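Local coordinates for protein probable amidase (Thermus thermophilus, PDB 2DC0) that is probably an amidase of the amidase family, built around a large mixed beta sheet flanked by helices, at residues M1-G13 with L209-E221. Sequence-based numbering, arbitrary orientation.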
ATOM      1  N   MET A   1     -19.482 -26.600 -19.846  1.00 37.53           N
ATOM      2  CA  MET A   1     -20.091 -26.456 -18.495  1.00 35.59           C
ATOM      3  C   MET A   1     -19.044 -25.875 -17.551  1.00 35.10           C
ATOM      4  O   MET A   1     -17.847 -25.933 -17.840  1.00 34.33           O
ATOM      5  CB  MET A   1     -20.557 -27.821 -17.962  1.00 35.35           C
ATOM      6  CG  MET A   1     -19.435 -28.682 -17.390  1.00 34.31           C
ATOM      7  SD  MET A   1     -19.954 -30.254 -16.631  1.00 27.61           S
ATOM      8  CE  MET A   1     -19.009 -31.409 -17.599  1.00 36.80           C
ATOM      9  N   ASP A   2     -19.483 -25.309 -16.428  1.00 32.15           N
ATOM     10  CA  ASP A   2     -18.534 -24.759 -15.469  1.00 30.93           C
ATOM     11  C   ASP A   2     -18.532 -25.569 -14.175  1.00 29.55           C
ATOM     12  O   ASP A   2     -19.261 -26.556 -14.053  1.00 27.08           O
ATOM     13  CB  ASP A   2     -18.827 -23.277 -15.190  1.00 31.39           C
ATOM     14  CG  ASP A   2     -20.162 -23.050 -14.511  1.00 33.24           C
ATOM     15  OD1 ASP A   2     -20.856 -24.034 -14.183  1.00 34.01           O
ATOM     16  OD2 ASP A   2     -20.517 -21.873 -14.299  1.00 31.28           O
ATOM     17  N   LEU A   3     -17.704 -25.156 -13.220  1.00 27.21           N
ATOM     18  CA  LEU A   3     -17.576 -25.851 -11.938  1.00 26.50           C
ATOM     19  C   LEU A   3     -18.882 -26.085 -11.193  1.00 25.64           C
ATOM     20  O   LEU A   3     -19.169 -27.206 -10.774  1.00 25.01           O
ATOM     21  CB  LEU A   3     -16.624 -25.089 -11.008  1.00 28.08           C
ATOM     22  CG  LEU A   3     -15.117 -25.217 -11.223  1.00 28.98           C
ATOM     23  CD1 LEU A   3     -14.389 -24.236 -10.319  1.00 29.62           C
ATOM     24  CD2 LEU A   3     -14.684 -26.647 -10.921  1.00 28.85           C
ATOM     25  N   LEU A   4     -19.666 -25.026 -11.017  1.00 24.18           N
ATOM     26  CA  LEU A   4     -20.921 -25.136 -10.285  1.00 24.71           C
ATOM     27  C   LEU A   4     -21.978 -25.980 -10.991  1.00 24.99           C
ATOM     28  O   LEU A   4     -22.772 -26.645 -10.332  1.00 24.57           O
ATOM     29  CB  LEU A   4     -21.459 -23.738  -9.960  1.00 23.46           C
ATOM     30  CG  LEU A   4     -20.529 -22.945  -9.025  1.00 24.89           C
ATOM     31  CD1 LEU A   4     -21.097 -21.554  -8.774  1.00 25.75           C
ATOM     32  CD2 LEU A   4     -20.370 -23.691  -7.711  1.00 23.58           C
ATOM     33  N   GLU A   5     -21.986 -25.974 -12.321  1.00 24.99           N
ATOM     34  CA  GLU A   5     -22.960 -26.782 -13.042  1.00 28.42           C
ATOM     35  C   GLU A   5     -22.549 -28.251 -12.931  1.00 27.47           C
ATOM     36  O   GLU A   5     -23.393 -29.127 -12.736  1.00 26.07           O
ATOM     37  CB  GLU A   5     -23.029 -26.384 -14.517  1.00 31.09           C
ATOM     38  CG  GLU A   5     -24.214 -27.008 -15.250  1.00 40.75           C
ATOM     39  CD  GLU A   5     -24.082 -26.936 -16.759  1.00 45.79           C
ATOM     40  OE1 GLU A   5     -23.897 -25.817 -17.297  1.00 49.28           O
ATOM     41  OE2 GLU A   5     -24.170 -28.002 -17.413  1.00 49.97           O
ATOM     42  N   ALA A   6     -21.248 -28.517 -13.051  1.00 26.02           N
ATOM     43  CA  ALA A   6     -20.742 -29.884 -12.946  1.00 26.32           C
ATOM     44  C   ALA A   6     -20.998 -30.403 -11.537  1.00 27.05           C
ATOM     45  O   ALA A   6     -21.317 -31.575 -11.336  1.00 26.40           O
ATOM     46  CB  ALA A   6     -19.250 -29.923 -13.253  1.00 25.31           C
ATOM     47  N   LYS A   7     -20.856 -29.515 -10.561  1.00 28.04           N
ATOM     48  CA  LYS A   7     -21.073 -29.867  -9.168  1.00 29.98           C
ATOM     49  C   LYS A   7     -22.540 -30.243  -8.963  1.00 30.93           C
ATOM     50  O   LYS A   7     -22.862 -31.086  -8.125  1.00 30.22           O
ATOM     51  CB  LYS A   7     -20.688 -28.679  -8.282  1.00 31.13           C
ATOM     52  CG  LYS A   7     -20.726 -28.948  -6.794  1.00 34.25           C
ATOM     53  CD  LYS A   7     -20.115 -27.785  -6.025  1.00 35.65           C
ATOM     54  CE  LYS A   7     -20.212 -28.008  -4.528  1.00 35.80           C
ATOM     55  NZ  LYS A   7     -21.634 -28.022  -4.084  1.00 39.75           N
ATOM     56  N   ARG A   8     -23.420 -29.619  -9.745  1.00 31.06           N
ATOM     57  CA  ARG A   8     -24.858 -29.875  -9.673  1.00 32.78           C
ATOM     58  C   ARG A   8     -25.190 -31.227 -10.310  1.00 32.90           C
ATOM     59  O   ARG A   8     -26.059 -31.956  -9.831  1.00 31.98           O
ATOM     60  CB  ARG A   8     -25.631 -28.772 -10.404  1.00 35.33           C
ATOM     61  CG  ARG A   8     -27.134 -28.760 -10.134  1.00 39.83           C
ATOM     62  CD  ARG A   8     -27.837 -27.710 -10.986  1.00 43.47           C
ATOM     63  NE  ARG A   8     -29.194 -27.415 -10.523  1.00 49.66           N
ATOM     64  CZ  ARG A   8     -29.483 -26.776  -9.391  1.00 51.98           C
ATOM     65  NH1 ARG A   8     -28.507 -26.357  -8.592  1.00 53.61           N
ATOM     66  NH2 ARG A   8     -30.749 -26.546  -9.058  1.00 53.20           N
ATOM     67  N   LEU A   9     -24.501 -31.548 -11.400  1.00 31.61           N
ATOM     68  CA  LEU A   9     -24.714 -32.806 -12.093  1.00 31.15           C
ATOM     69  C   LEU A   9     -24.258 -33.961 -11.213  1.00 30.98           C
ATOM     70  O   LEU A   9     -24.853 -35.035 -11.226  1.00 30.75           O
ATOM     71  CB  LEU A   9     -23.937 -32.825 -13.407  1.00 31.98           C
ATOM     72  CG  LEU A   9     -24.383 -31.805 -14.453  1.00 32.43           C
ATOM     73  CD1 LEU A   9     -23.452 -31.874 -15.655  1.00 31.62           C
ATOM     74  CD2 LEU A   9     -25.828 -32.092 -14.873  1.00 33.47           C
ATOM     75  N   LEU A  10     -23.195 -33.732 -10.450  1.00 30.17           N
ATOM     76  CA  LEU A  10     -22.666 -34.750  -9.558  1.00 31.16           C
ATOM     77  C   LEU A  10     -23.630 -35.020  -8.407  1.00 32.08           C
ATOM     78  O   LEU A  10     -23.856 -36.172  -8.035  1.00 32.04           O
ATOM     79  CB  LEU A  10     -21.308 -34.317  -8.998  1.00 29.27           C
ATOM     80  CG  LEU A  10     -20.100 -34.395  -9.932  1.00 28.85           C
ATOM     81  CD1 LEU A  10     -18.882 -33.781  -9.252  1.00 27.65           C
ATOM     82  CD2 LEU A  10     -19.831 -35.844 -10.301  1.00 27.28           C
ATOM     83  N   GLU A  11     -24.201 -33.955  -7.852  1.00 32.97           N
ATOM     84  CA  GLU A  11     -25.137 -34.084  -6.738  1.00 35.43           C
ATOM     85  C   GLU A  11     -26.441 -34.751  -7.159  1.00 35.47           C
ATOM     86  O   GLU A  11     -27.072 -35.453  -6.366  1.00 35.46           O
ATOM     87  CB  GLU A  11     -25.440 -32.708  -6.138  1.00 36.97           C
ATOM     88  CG  GLU A  11     -24.197 -31.944  -5.725  1.00 39.55           C
ATOM     89  CD  GLU A  11     -24.505 -30.533  -5.266  1.00 41.34           C
ATOM     90  OE1 GLU A  11     -25.334 -29.862  -5.922  1.00 42.23           O
ATOM     91  OE2 GLU A  11     -23.900 -30.089  -4.267  1.00 41.14           O
ATOM     92  N   THR A  12     -26.841 -34.532  -8.408  1.00 35.81           N
ATOM     93  CA  THR A  12     -28.076 -35.115  -8.920  1.00 35.91           C
ATOM     94  C   THR A  12     -27.829 -36.474  -9.559  1.00 36.10           C
ATOM     95  O   THR A  12     -28.742 -37.078 -10.121  1.00 37.43           O
ATOM     96  CB  THR A  12     -28.742 -34.193  -9.962  1.00 36.55           C
ATOM     97  OG1 THR A  12     -27.821 -33.930 -11.026  1.00 36.86           O
ATOM     98  CG2 THR A  12     -29.165 -32.884  -9.324  1.00 37.13           C
ATOM     99  N   GLY A  13     -26.589 -36.945  -9.482  1.00 35.84           N
ATOM    100  CA  GLY A  13     -26.254 -38.237 -10.051  1.00 34.71           C
ATOM    101  C   GLY A  13     -26.331 -38.327 -11.562  1.00 34.38           C
ATOM    102  O   GLY A  13     -26.563 -39.407 -12.102  1.00 34.11           O
ATOM    103  N   LEU A 209      -8.534 -19.271 -12.659  1.00 16.34           N
ATOM    104  CA  LEU A 209      -8.887 -19.074 -14.065  1.00 16.93           C
ATOM    105  C   LEU A 209     -10.109 -19.967 -14.199  1.00 16.70           C
ATOM    106  O   LEU A 209     -10.043 -21.167 -13.928  1.00 15.54           O
ATOM    107  CB  LEU A 209      -7.759 -19.547 -14.983  1.00 18.70           C
ATOM    108  CG  LEU A 209      -6.651 -18.497 -15.109  1.00 20.49           C
ATOM    109  CD1 LEU A 209      -5.327 -19.166 -15.387  1.00 23.13           C
ATOM    110  CD2 LEU A 209      -7.018 -17.510 -16.221  1.00 22.43           C
ATOM    111  N   THR A 210     -11.224 -19.367 -14.600  1.00 17.15           N
ATOM    112  CA  THR A 210     -12.493 -20.077 -14.715  1.00 17.05           C
ATOM    113  C   THR A 210     -13.274 -19.726 -15.973  1.00 17.70           C
ATOM    114  O   THR A 210     -12.874 -18.861 -16.751  1.00 17.18           O
ATOM    115  CB  THR A 210     -13.401 -19.723 -13.524  1.00 17.70           C
ATOM    116  OG1 THR A 210     -13.620 -18.301 -13.512  1.00 16.76           O
ATOM    117  CG2 THR A 210     -12.751 -20.129 -12.213  1.00 18.03           C
ATOM    118  N   ARG A 211     -14.411 -20.394 -16.149  1.00 17.88           N
ATOM    119  CA  ARG A 211     -15.274 -20.142 -17.296  1.00 19.92           C
ATOM    120  C   ARG A 211     -16.385 -19.145 -16.954  1.00 18.89           C
ATOM    121  O   ARG A 211     -17.108 -18.691 -17.835  1.00 18.99           O
ATOM    122  CB  ARG A 211     -15.892 -21.454 -17.786  1.00 23.05           C
ATOM    123  CG  ARG A 211     -14.884 -22.434 -18.363  1.00 26.01           C
ATOM    124  CD  ARG A 211     -15.560 -23.717 -18.801  1.00 32.20           C
ATOM    125  NE  ARG A 211     -16.465 -23.490 -19.925  1.00 35.07           N
ATOM    126  CZ  ARG A 211     -16.064 -23.281 -21.176  1.00 38.39           C
ATOM    127  NH1 ARG A 211     -14.769 -23.278 -21.470  1.00 39.29           N
ATOM    128  NH2 ARG A 211     -16.955 -23.064 -22.134  1.00 37.71           N
ATOM    129  N   SER A 212     -16.525 -18.804 -15.678  1.00 16.74           N
ATOM    130  CA  SER A 212     -17.568 -17.864 -15.275  1.00 16.65           C
ATOM    131  C   SER A 212     -17.182 -17.116 -14.009  1.00 17.21           C
ATOM    132  O   SER A 212     -16.289 -17.541 -13.266  1.00 15.35           O
ATOM    133  CB  SER A 212     -18.879 -18.611 -15.021  1.00 18.89           C
ATOM    134  OG  SER A 212     -18.712 -19.513 -13.937  1.00 19.09           O
ATOM    135  N   VAL A 213     -17.867 -16.008 -13.752  1.00 16.19           N
ATOM    136  CA  VAL A 213     -17.578 -15.225 -12.566  1.00 17.49           C
ATOM    137  C   VAL A 213     -18.007 -15.952 -11.290  1.00 18.70           C
ATOM    138  O   VAL A 213     -17.335 -15.844 -10.260  1.00 16.68           O
ATOM    139  CB  VAL A 213     -18.260 -13.840 -12.621  1.00 18.00           C
ATOM    140  CG1 VAL A 213     -18.029 -13.094 -11.310  1.00 19.19           C
ATOM    141  CG2 VAL A 213     -17.692 -13.032 -13.786  1.00 15.01           C
ATOM    142  N   ARG A 214     -19.107 -16.700 -11.349  1.00 17.28           N
ATOM    143  CA  ARG A 214     -19.565 -17.413 -10.154  1.00 19.35           C
ATOM    144  C   ARG A 214     -18.543 -18.476  -9.750  1.00 18.47           C
ATOM    145  O   ARG A 214     -18.376 -18.767  -8.564  1.00 19.70           O
ATOM    146  CB  ARG A 214     -20.945 -18.050 -10.380  1.00 18.50           C
ATOM    147  CG  ARG A 214     -20.986 -19.159 -11.416  1.00 20.04           C
ATOM    148  CD  ARG A 214     -22.376 -19.775 -11.490  1.00 19.92           C
ATOM    149  NE  ARG A 214     -22.402 -20.971 -12.325  1.00 22.24           N
ATOM    150  CZ  ARG A 214     -23.460 -21.768 -12.446  1.00 24.80           C
ATOM    151  NH1 ARG A 214     -24.579 -21.492 -11.785  1.00 23.44           N
ATOM    152  NH2 ARG A 214     -23.404 -22.846 -13.220  1.00 22.12           N
ATOM    153  N   ASP A 215     -17.857 -19.049 -10.735  1.00 18.37           N
ATOM    154  CA  ASP A 215     -16.825 -20.041 -10.456  1.00 17.53           C
ATOM    155  C   ASP A 215     -15.620 -19.347  -9.817  1.00 18.38           C
ATOM    156  O   ASP A 215     -15.000 -19.881  -8.891  1.00 17.65           O
ATOM    157  CB  ASP A 215     -16.369 -20.736 -11.741  1.00 18.39           C
ATOM    158  CG  ASP A 215     -17.228 -21.942 -12.096  1.00 22.02           C
ATOM    159  OD1 ASP A 215     -18.290 -22.147 -11.469  1.00 19.63           O
ATOM    160  OD2 ASP A 215     -16.835 -22.689 -13.013  1.00 23.09           O
ATOM    161  N   ALA A 216     -15.287 -18.157 -10.317  1.00 15.73           N
ATOM    162  CA  ALA A 216     -14.148 -17.399  -9.795  1.00 15.70           C
ATOM    163  C   ALA A 216     -14.333 -17.101  -8.306  1.00 14.75           C
ATOM    164  O   ALA A 216     -13.399 -17.237  -7.514  1.00 16.98           O
ATOM    165  CB  ALA A 216     -13.978 -16.087 -10.588  1.00 12.27           C
ATOM    166  N   HIS A 217     -15.537 -16.672  -7.938  1.00 14.97           N
ATOM    167  CA  HIS A 217     -15.869 -16.375  -6.548  1.00 16.13           C
ATOM    168  C   HIS A 217     -15.827 -17.657  -5.705  1.00 15.94           C
ATOM    169  O   HIS A 217     -15.240 -17.693  -4.625  1.00 16.76           O
ATOM    170  CB  HIS A 217     -17.271 -15.767  -6.468  1.00 17.59           C
ATOM    171  CG  HIS A 217     -17.865 -15.800  -5.093  1.00 20.67           C
ATOM    172  ND1 HIS A 217     -17.432 -14.978  -4.072  1.00 20.85           N
ATOM    173  CD2 HIS A 217     -18.839 -16.577  -4.562  1.00 18.08           C
ATOM    174  CE1 HIS A 217     -18.113 -15.249  -2.973  1.00 19.85           C
ATOM    175  NE2 HIS A 217     -18.974 -16.214  -3.243  1.00 20.53           N
ATOM    176  N   PHE A 218     -16.465 -18.699  -6.217  1.00 16.42           N
ATOM    177  CA  PHE A 218     -16.537 -19.992  -5.545  1.00 18.01           C
ATOM    178  C   PHE A 218     -15.150 -20.532  -5.219  1.00 19.20           C
ATOM    179  O   PHE A 218     -14.864 -20.910  -4.080  1.00 19.02           O
ATOM    180  CB  PHE A 218     -17.287 -20.980  -6.446  1.00 21.92           C
ATOM    181  CG  PHE A 218     -17.401 -22.373  -5.880  1.00 25.22           C
ATOM    182  CD1 PHE A 218     -17.977 -22.594  -4.632  1.00 24.19           C
ATOM    183  CD2 PHE A 218     -16.964 -23.470  -6.617  1.00 25.46           C
ATOM    184  CE1 PHE A 218     -18.118 -23.889  -4.124  1.00 24.54           C
ATOM    185  CE2 PHE A 218     -17.101 -24.770  -6.117  1.00 26.67           C
ATOM    186  CZ  PHE A 218     -17.681 -24.974  -4.868  1.00 23.57           C
ATOM    187  N   LEU A 219     -14.290 -20.552  -6.227  1.00 17.88           N
ATOM    188  CA  LEU A 219     -12.936 -21.055  -6.074  1.00 17.91           C
ATOM    189  C   LEU A 219     -12.062 -20.158  -5.195  1.00 18.19           C
ATOM    190  O   LEU A 219     -11.220 -20.652  -4.439  1.00 17.17           O
ATOM    191  CB  LEU A 219     -12.312 -21.219  -7.456  1.00 19.71           C
ATOM    192  CG  LEU A 219     -11.267 -22.302  -7.680  1.00 23.18           C
ATOM    193  CD1 LEU A 219     -11.740 -23.652  -7.133  1.00 21.95           C
ATOM    194  CD2 LEU A 219     -11.018 -22.394  -9.178  1.00 21.39           C
ATOM    195  N   THR A 220     -12.258 -18.845  -5.288  1.00 18.11           N
ATOM    196  CA  THR A 220     -11.468 -17.916  -4.485  1.00 17.42           C
ATOM    197  C   THR A 220     -11.763 -18.108  -2.995  1.00 18.73           C
ATOM    198  O   THR A 220     -10.860 -18.018  -2.171  1.00 18.78           O
ATOM    199  CB  THR A 220     -11.726 -16.440  -4.908  1.00 18.38           C
ATOM    200  OG1 THR A 220     -11.310 -16.256  -6.268  1.00 16.56           O
ATOM    201  CG2 THR A 220     -10.936 -15.478  -4.026  1.00 17.51           C
ATOM    202  N   GLU A 221     -13.016 -18.389  -2.645  1.00 20.15           N
ATOM    203  CA  GLU A 221     -13.360 -18.614  -1.242  1.00 21.13           C
ATOM    204  C   GLU A 221     -12.612 -19.846  -0.737  1.00 21.85           C
ATOM    205  O   GLU A 221     -12.063 -19.844   0.367  1.00 21.69           O
ATOM    206  CB  GLU A 221     -14.863 -18.835  -1.068  1.00 21.27           C
ATOM    207  CG  GLU A 221     -15.721 -17.609  -1.325  1.00 21.84           C
ATOM    208  CD  GLU A 221     -17.171 -17.847  -0.942  1.00 23.87           C
ATOM    209  OE1 GLU A 221     -17.729 -18.884  -1.358  1.00 25.38           O
ATOM    210  OE2 GLU A 221     -17.757 -16.993  -0.243  1.00 22.44           O
TER
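Asp2 meets Arg214 where the N-terminal helix 3-11 sets its first turn against helix 213-221 of the amidase fold, the two axes 77° apart; the pairing illustrates how a helix start can be secured by carboxylates from both partners. Asp2 is the N-cap of its own helix: with CG between the backbone N and the carbonyl carbon (chi1 65°), OD1 turns back to accept from Glu5 N at 2.9 Å. The same carboxylate takes Arg214 side-on. Arg214 NH2 reaches the syn lone pair of Asp2 OD1, and Arg214 NE lies 2.9 Å from Asp2 OD2, which is close to the guanidinium plane. Ser212, the N-cap residue of helix 213-221, donates through OG to Asp2 OD2 from the anti side at 3.0 Å, and each Asp2 oxygen therefore has two donors. At Leu3 the roles reverse: Asp215 OD2 receives Leu3 N at 2.6 Å, while Asp215 OD1 receives Leu4 N at 3.2 Å. The Asp215 carboxylate thus accepts from two consecutive amides at the start of helix 3-11, whose N-H groups, with the helix end, probably help to offset the closeness of two acidic groups. Leu3 CD1 also packs on Leu219 CD2. Leu4 splits its work: CB rests over the centre of one face of the Arg214 guanidinium, CD1 lies against the aliphatic part of that arginine, and CD2 sits over one face of the Phe218 ring, offset toward the rim, in a CH-pi contact 3.7 Å from the centroid and 15° off the normal. Phe218 also touches Leu65 of a nearby loop. Farther along, Lys7 NZ forms a salt bridge with Glu11 OE2, and Lys7 CD lies 3.9 Å from Phe218 CZ.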